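Local structure of SusD homolog (Bacteroides thetaiotaomicron, 3EHM) at residues A[30-35]-A[101-106]; A[37-42]-A[337-342]. The protein probably binds mucin O-glycans as a SusD-like lipoprotein of the outer membrane, serving glycan utilization by a human gut symbiont. All coordinates share one frame; numbering follows the deposited sequence.

Interaction 1. Residues A[30-35]-A[101-106]; sequences MNMQQR and LPWNEI
M32 and P102 mark the closest pairing of two helical segments, 30-35 and 101-106, whose axes approach to 9.2 Å and run roughly antiparallel, at 145° between their directions. Helix 101-106 is kinked at P102, where the imide nitrogen has no hydrogen to give to the preceding turn. Selenomethionine M32 carries most of the contact. Its CG lies against the pyrrolidine ring, 3.6 Å from P102 CG. Beyond this the chain runs on extended, then bends at chi3 (70°), which brings CE to the edge of the W103 indole, with M32 CE 3.9 Å from W103 CD1. The selenium itself is 5.3 Å from the centroid of the five-membered ring of W103, a Met-aromatic contact made at the edge, and it also touches the I106 methyl, with M32 SE to I106 CD1 at 3.7 Å. N31 brushes the proline ring from beside M32, the two side chains meeting nearly at right angles. W103 also stacks on Y107, makes a cation-pi contact with R129 and gives a hydrogen bond from NE1 to N126 OD1. Helix 116-140 packs A125, V128 and R129 against M32, enclosing its side chain between helices 23-36, 85-110 and 116-140.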
loop_
_atom_site.group_PDB
_atom_site.type_symbol
_atom_site.label_atom_id
_atom_site.label_comp_id
_atom_site.label_asym_id
_atom_site.label_seq_id
_atom_site.Cartn_x
_atom_site.Cartn_y
_atom_site.Cartn_z
HETATM N N MSE A 30 0.471 3.258 21.443
HETATM C CA MSE A 30 1.723 2.945 20.766
HETATM C C MSE A 30 1.644 1.576 20.098
HETATM O O MSE A 30 2.238 1.359 19.043
HETATM C CB MSE A 30 2.901 3.015 21.743
HETATM C CG MSE A 30 3.209 4.435 22.196
HETATM SE SE MSE A 30 4.995 4.648 22.912
HETATM C CE MSE A 30 4.750 3.628 24.537
ATOM N N ASN A 31 0.896 0.659 20.706
ATOM C CA ASN A 31 0.721 -0.674 20.138
ATOM C C ASN A 31 -0.023 -0.498 18.819
ATOM O O ASN A 31 0.346 -1.091 17.803
ATOM C CB ASN A 31 -0.098 -1.561 21.088
ATOM C CG ASN A 31 -0.315 -2.972 20.544
ATOM O OD1 ASN A 31 -1.027 -3.779 21.147
ATOM N ND2 ASN A 31 0.303 -3.275 19.412
HETATM N N MSE A 32 -1.061 0.333 18.838
HETATM C CA MSE A 32 -1.851 0.596 17.635
HETATM C C MSE A 32 -0.991 1.104 16.487
HETATM O O MSE A 32 -1.085 0.615 15.361
HETATM C CB MSE A 32 -2.947 1.637 17.911
HETATM C CG MSE A 32 -4.149 1.119 18.680
HETATM SE SE MSE A 32 -5.566 2.458 18.698
HETATM C CE MSE A 32 -6.071 2.362 16.829
ATOM N N GLN A 33 -0.160 2.100 16.776
ATOM C CA GLN A 33 0.700 2.690 15.761
ATOM C C GLN A 33 1.656 1.691 15.122
ATOM O O GLN A 33 1.923 1.757 13.921
ATOM C CB GLN A 33 1.488 3.851 16.367
ATOM C CG GLN A 33 0.593 4.966 16.873
ATOM C CD GLN A 33 1.358 6.022 17.632
ATOM O OE1 GLN A 33 2.004 6.886 17.040
ATOM N NE2 GLN A 33 1.300 5.952 18.957
ATOM N N GLN A 34 2.172 0.767 15.920
ATOM C CA GLN A 34 3.095 -0.231 15.400
ATOM C C GLN A 34 2.372 -1.310 14.602
ATOM O O GLN A 34 3.010 -2.109 13.923
ATOM C CB GLN A 34 3.856 -0.887 16.547
ATOM C CG GLN A 34 4.676 0.085 17.364
ATOM C CD GLN A 34 5.242 -0.563 18.601
ATOM O OE1 GLN A 34 6.129 -1.411 18.517
ATOM N NE2 GLN A 34 4.722 -0.178 19.762
ATOM N N ARG A 35 1.044 -1.332 14.689
ATOM C CA ARG A 35 0.238 -2.334 13.990
ATOM C C ARG A 35 -0.298 -1.926 12.618
ATOM O O ARG A 35 -0.593 -2.789 11.789
ATOM C CB ARG A 35 -0.951 -2.748 14.861
ATOM C CG ARG A 35 -0.573 -3.442 16.154
ATOM C CD ARG A 35 0.083 -4.780 15.892
ATOM N NE ARG A 35 0.364 -5.476 17.142
ATOM C CZ ARG A 35 0.774 -6.736 17.218
ATOM N NH1 ARG A 35 0.952 -7.444 16.111
ATOM N NH2 ARG A 35 1.005 -7.286 18.405
ATOM N N LEU A 101 -7.709 -5.060 19.081
ATOM C CA LEU A 101 -7.522 -5.240 20.518
ATOM C C LEU A 101 -7.277 -3.948 21.291
ATOM O O LEU A 101 -8.109 -3.544 22.106
ATOM C CB LEU A 101 -6.374 -6.224 20.789
ATOM C CG LEU A 101 -6.697 -7.722 20.808
ATOM C CD1 LEU A 101 -7.641 -8.010 21.971
ATOM C CD2 LEU A 101 -7.317 -8.151 19.494
ATOM N N PRO A 102 -6.131 -3.287 21.056
ATOM C CA PRO A 102 -5.874 -2.045 21.787
ATOM C C PRO A 102 -6.880 -0.931 21.480
ATOM O O PRO A 102 -7.200 -0.119 22.355
ATOM C CB PRO A 102 -4.446 -1.693 21.373
ATOM C CG PRO A 102 -4.353 -2.239 19.987
ATOM C CD PRO A 102 -5.031 -3.581 20.117
ATOM N N TRP A 103 -7.377 -0.875 20.250
ATOM C CA TRP A 103 -8.348 0.163 19.917
ATOM C C TRP A 103 -9.608 -0.006 20.751
ATOM O O TRP A 103 -10.146 0.967 21.279
ATOM C CB TRP A 103 -8.759 0.126 18.443
ATOM C CG TRP A 103 -9.887 1.089 18.175
ATOM C CD1 TRP A 103 -9.786 2.440 17.984
ATOM C CD2 TRP A 103 -11.290 0.795 18.211
ATOM N NE1 TRP A 103 -11.039 3.004 17.908
ATOM C CE2 TRP A 103 -11.980 2.017 18.043
ATOM C CE3 TRP A 103 -12.032 -0.383 18.373
ATOM C CZ2 TRP A 103 -13.377 2.097 18.034
ATOM C CZ3 TRP A 103 -13.421 -0.305 18.364
ATOM C CH2 TRP A 103 -14.078 0.930 18.196
ATOM N N ASN A 104 -10.080 -1.243 20.852
ATOM C CA ASN A 104 -11.291 -1.543 21.599
ATOM C C ASN A 104 -11.190 -1.144 23.066
ATOM O O ASN A 104 -12.170 -0.686 23.653
ATOM C CB ASN A 104 -11.628 -3.030 21.483
ATOM C CG ASN A 104 -13.003 -3.361 22.036
ATOM O OD1 ASN A 104 -13.996 -2.717 21.694
ATOM N ND2 ASN A 104 -13.066 -4.378 22.886
ATOM N N GLU A 105 -10.010 -1.316 23.658
ATOM C CA GLU A 105 -9.824 -0.944 25.060
ATOM C C GLU A 105 -9.853 0.576 25.206
ATOM O O GLU A 105 -10.411 1.102 26.166
ATOM C CB GLU A 105 -8.503 -1.493 25.597
ATOM C CG GLU A 105 -8.351 -2.991 25.418
ATOM C CD GLU A 105 -7.172 -3.557 26.187
ATOM O OE1 GLU A 105 -6.157 -2.840 26.344
ATOM O OE2 GLU A 105 -7.259 -4.726 26.623
ATOM N N ILE A 106 -9.250 1.277 24.247
ATOM C CA ILE A 106 -9.229 2.736 24.270
ATOM C C ILE A 106 -10.664 3.236 24.134
ATOM O O ILE A 106 -11.091 4.141 24.849
ATOM C CB ILE A 106 -8.380 3.308 23.103
ATOM C CG1 ILE A 106 -6.902 2.990 23.337
ATOM C CG2 ILE A 106 -8.588 4.820 22.981
ATOM C CD1 ILE A 106 -5.984 3.520 22.249
#

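Interaction 2. Residues A[37-42]-A[337-342]; sequences IPIGSP and SPLYWF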
loop_
_atom_site.group_PDB
_atom_site.type_symbol
_atom_site.label_atom_id
_atom_site.label_comp_id
_atom_site.label_asym_id
_atom_site.label_seq_id
_atom_site.Cartn_x
_atom_site.Cartn_y
_atom_site.Cartn_z
ATOM N N ILE A 37 1.085 -0.819 10.025
ATOM C CA ILE A 37 1.964 -1.508 9.093
ATOM C C ILE A 37 2.949 -2.124 10.084
ATOM O O ILE A 37 3.698 -1.404 10.742
ATOM C CB ILE A 37 2.698 -0.540 8.149
ATOM C CG1 ILE A 37 1.686 0.216 7.281
ATOM C CG2 ILE A 37 3.650 -1.324 7.256
ATOM C CD1 ILE A 37 2.323 1.135 6.252
ATOM N N PRO A 38 2.950 -3.463 10.200
ATOM C CA PRO A 38 3.800 -4.243 11.110
ATOM C C PRO A 38 5.243 -3.810 11.308
ATOM O O PRO A 38 6.039 -3.835 10.378
ATOM C CB PRO A 38 3.717 -5.661 10.544
ATOM C CG PRO A 38 2.407 -5.686 9.853
ATOM C CD PRO A 38 2.353 -4.348 9.184
ATOM N N ILE A 39 5.563 -3.438 12.544
ATOM C CA ILE A 39 6.908 -3.037 12.928
ATOM C C ILE A 39 6.971 -3.124 14.448
ATOM O O ILE A 39 5.954 -2.954 15.125
ATOM C CB ILE A 39 7.241 -1.601 12.473
ATOM C CG1 ILE A 39 8.727 -1.321 12.717
ATOM C CG2 ILE A 39 6.381 -0.600 13.224
ATOM C CD1 ILE A 39 9.236 -0.065 12.038
ATOM N N GLY A 40 8.150 -3.399 14.990
ATOM C CA GLY A 40 8.250 -3.513 16.432
ATOM C C GLY A 40 9.629 -3.284 17.002
ATOM O O GLY A 40 10.587 -3.013 16.276
ATOM N N SER A 41 9.708 -3.389 18.325
ATOM C CA SER A 41 10.944 -3.211 19.074
ATOM C C SER A 41 12.045 -4.153 18.605
ATOM O O SER A 41 11.779 -5.292 18.221
ATOM C CB SER A 41 10.672 -3.454 20.560
ATOM O OG SER A 41 11.880 -3.566 21.289
ATOM N N PRO A 42 13.303 -3.685 18.625
ATOM C CA PRO A 42 14.416 -4.537 18.195
ATOM C C PRO A 42 14.449 -5.830 19.011
ATOM O O PRO A 42 14.882 -6.875 18.524
ATOM C CB PRO A 42 15.640 -3.665 18.461
ATOM C CG PRO A 42 15.113 -2.279 18.247
ATOM C CD PRO A 42 13.775 -2.326 18.949
ATOM N N SER A 337 15.386 2.895 9.556
ATOM C CA SER A 337 14.544 3.339 8.451
ATOM C C SER A 337 13.076 3.334 8.862
ATOM O O SER A 337 12.630 2.485 9.636
ATOM C CB SER A 337 14.729 2.436 7.231
ATOM O OG SER A 337 16.058 2.482 6.758
ATOM N N PRO A 338 12.302 4.286 8.340
ATOM C CA PRO A 338 10.883 4.357 8.679
ATOM C C PRO A 338 9.994 3.564 7.730
ATOM O O PRO A 338 10.457 3.006 6.737
ATOM C CB PRO A 338 10.597 5.845 8.587
ATOM C CG PRO A 338 11.418 6.243 7.399
ATOM C CD PRO A 338 12.729 5.488 7.598
ATOM N N LEU A 339 8.713 3.502 8.078
ATOM C CA LEU A 339 7.698 2.867 7.250
ATOM C C LEU A 339 6.750 4.040 7.047
ATOM O O LEU A 339 6.485 4.790 7.987
ATOM C CB LEU A 339 7.005 1.720 7.986
ATOM C CG LEU A 339 7.848 0.447 8.113
ATOM C CD1 LEU A 339 6.998 -0.678 8.685
ATOM C CD2 LEU A 339 8.380 0.048 6.744
ATOM N N TYR A 340 6.254 4.210 5.829
ATOM C CA TYR A 340 5.392 5.343 5.521
ATOM C C TYR A 340 3.902 5.038 5.426
ATOM O O TYR A 340 3.497 4.093 4.752
ATOM C CB TYR A 340 5.856 5.973 4.211
ATOM C CG TYR A 340 7.311 6.372 4.211
ATOM C CD1 TYR A 340 7.716 7.599 4.733
ATOM C CD2 TYR A 340 8.283 5.524 3.685
ATOM C CE1 TYR A 340 9.054 7.974 4.724
ATOM C CE2 TYR A 340 9.624 5.887 3.672
ATOM C CZ TYR A 340 10.001 7.113 4.190
ATOM O OH TYR A 340 11.323 7.487 4.154
ATOM N N TRP A 341 3.101 5.862 6.097
ATOM C CA TRP A 341 1.645 5.734 6.095
ATOM C C TRP A 341 1.057 6.612 4.990
ATOM O O TRP A 341 0.168 6.187 4.242
ATOM C CB TRP A 341 1.057 6.204 7.427
ATOM C CG TRP A 341 1.289 5.310 8.607
ATOM C CD1 TRP A 341 2.065 4.187 8.661
ATOM C CD2 TRP A 341 0.762 5.500 9.923
ATOM N NE1 TRP A 341 2.056 3.667 9.937
ATOM C CE2 TRP A 341 1.263 4.456 10.730
ATOM C CE3 TRP A 341 -0.084 6.455 10.499
ATOM C CZ2 TRP A 341 0.945 4.340 12.086
ATOM C CZ3 TRP A 341 -0.402 6.341 11.845
ATOM C CH2 TRP A 341 0.114 5.291 12.624
ATOM N N PHE A 342 1.546 7.845 4.903
ATOM C CA PHE A 342 1.052 8.780 3.896
ATOM C C PHE A 342 2.084 9.877 3.654
ATOM O O PHE A 342 2.562 10.502 4.598
ATOM C CB PHE A 342 -0.270 9.398 4.367
ATOM C CG PHE A 342 -1.149 9.888 3.243
ATOM C CD1 PHE A 342 -0.740 10.933 2.421
ATOM C CD2 PHE A 342 -2.381 9.289 2.998
ATOM C CE1 PHE A 342 -1.547 11.374 1.368
ATOM C CE2 PHE A 342 -3.196 9.722 1.948
ATOM C CZ PHE A 342 -2.775 10.766 1.132
HETATM O O HOH W 1 2.921 1.184 11.431
#
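The CD1 methyl of L339 sits against I37 CG2, 3.7 Å away, and this pair anchors the dense part of the contact between loop 37-42 and segment 337-342. The two isoleucines of the loop, one residue to each side of P38, both point toward segment 337-342, whereas P38 points away and packs on D51 and T55 of helix 47-57. The same L339 methyl touches the branch carbon of the second isoleucine, with I39 CB to L339 CD1 at 3.9 Å, and lies 3.7 Å from P38 O, which is hydrogen-bonded to S259. I37 has its CG1 anti to the carbonyl carbon (chi1 -62°), and the extended chain beyond it delivers CD1 to the Y340 carbonyl, 3.5 Å from Y340 O. That methyl also approaches the indole obliquely, I37 CD1 being 3.9 Å from W341 CD1.

Strand 339-342 pairs antiparallel with strand 246-248 in a two-stranded sheet. A classic beta bulge interrupts it where W341 and F342 both face A246, and the chain turns a corner at W341.

Beside the apolar cluster a single water bridges the two segments. Water 1 accepts two hydrogen bonds, from I37 N at 3.1 Å and from W341 NE1 at 3.0 Å, and it lies in the indole plane at the ring edge. It thereby joins loop backbone to tryptophan side chain where the two make no direct polar contact. The contact also thins toward the other end of the loop: S41 is partly exposed and P42 exposed, both well away from 337-342, while Y340 points away from the loop; its side chain touches K247 and makes a cation-pi contact with R343.

Helix 23-36 and the loop that follows it connect the two interactions, whose centres lie 15 Å apart on the same side of the chain's centre. Along the sequence the order is 30-35, 37-42, 101-106, 337-342, so the segments alternate. They also touch directly: Q34 O and I39 N, 3.2 Å apart, form a probable hydrogen bond, and Q33 O packs on W341 CZ2. One short N-terminal region is thus set against helix 85-110 in interaction 1 and, just beyond the end of 30-35, against the distant strand 339-342 in interaction 2, joining widely separated parts of the SusD-like fold.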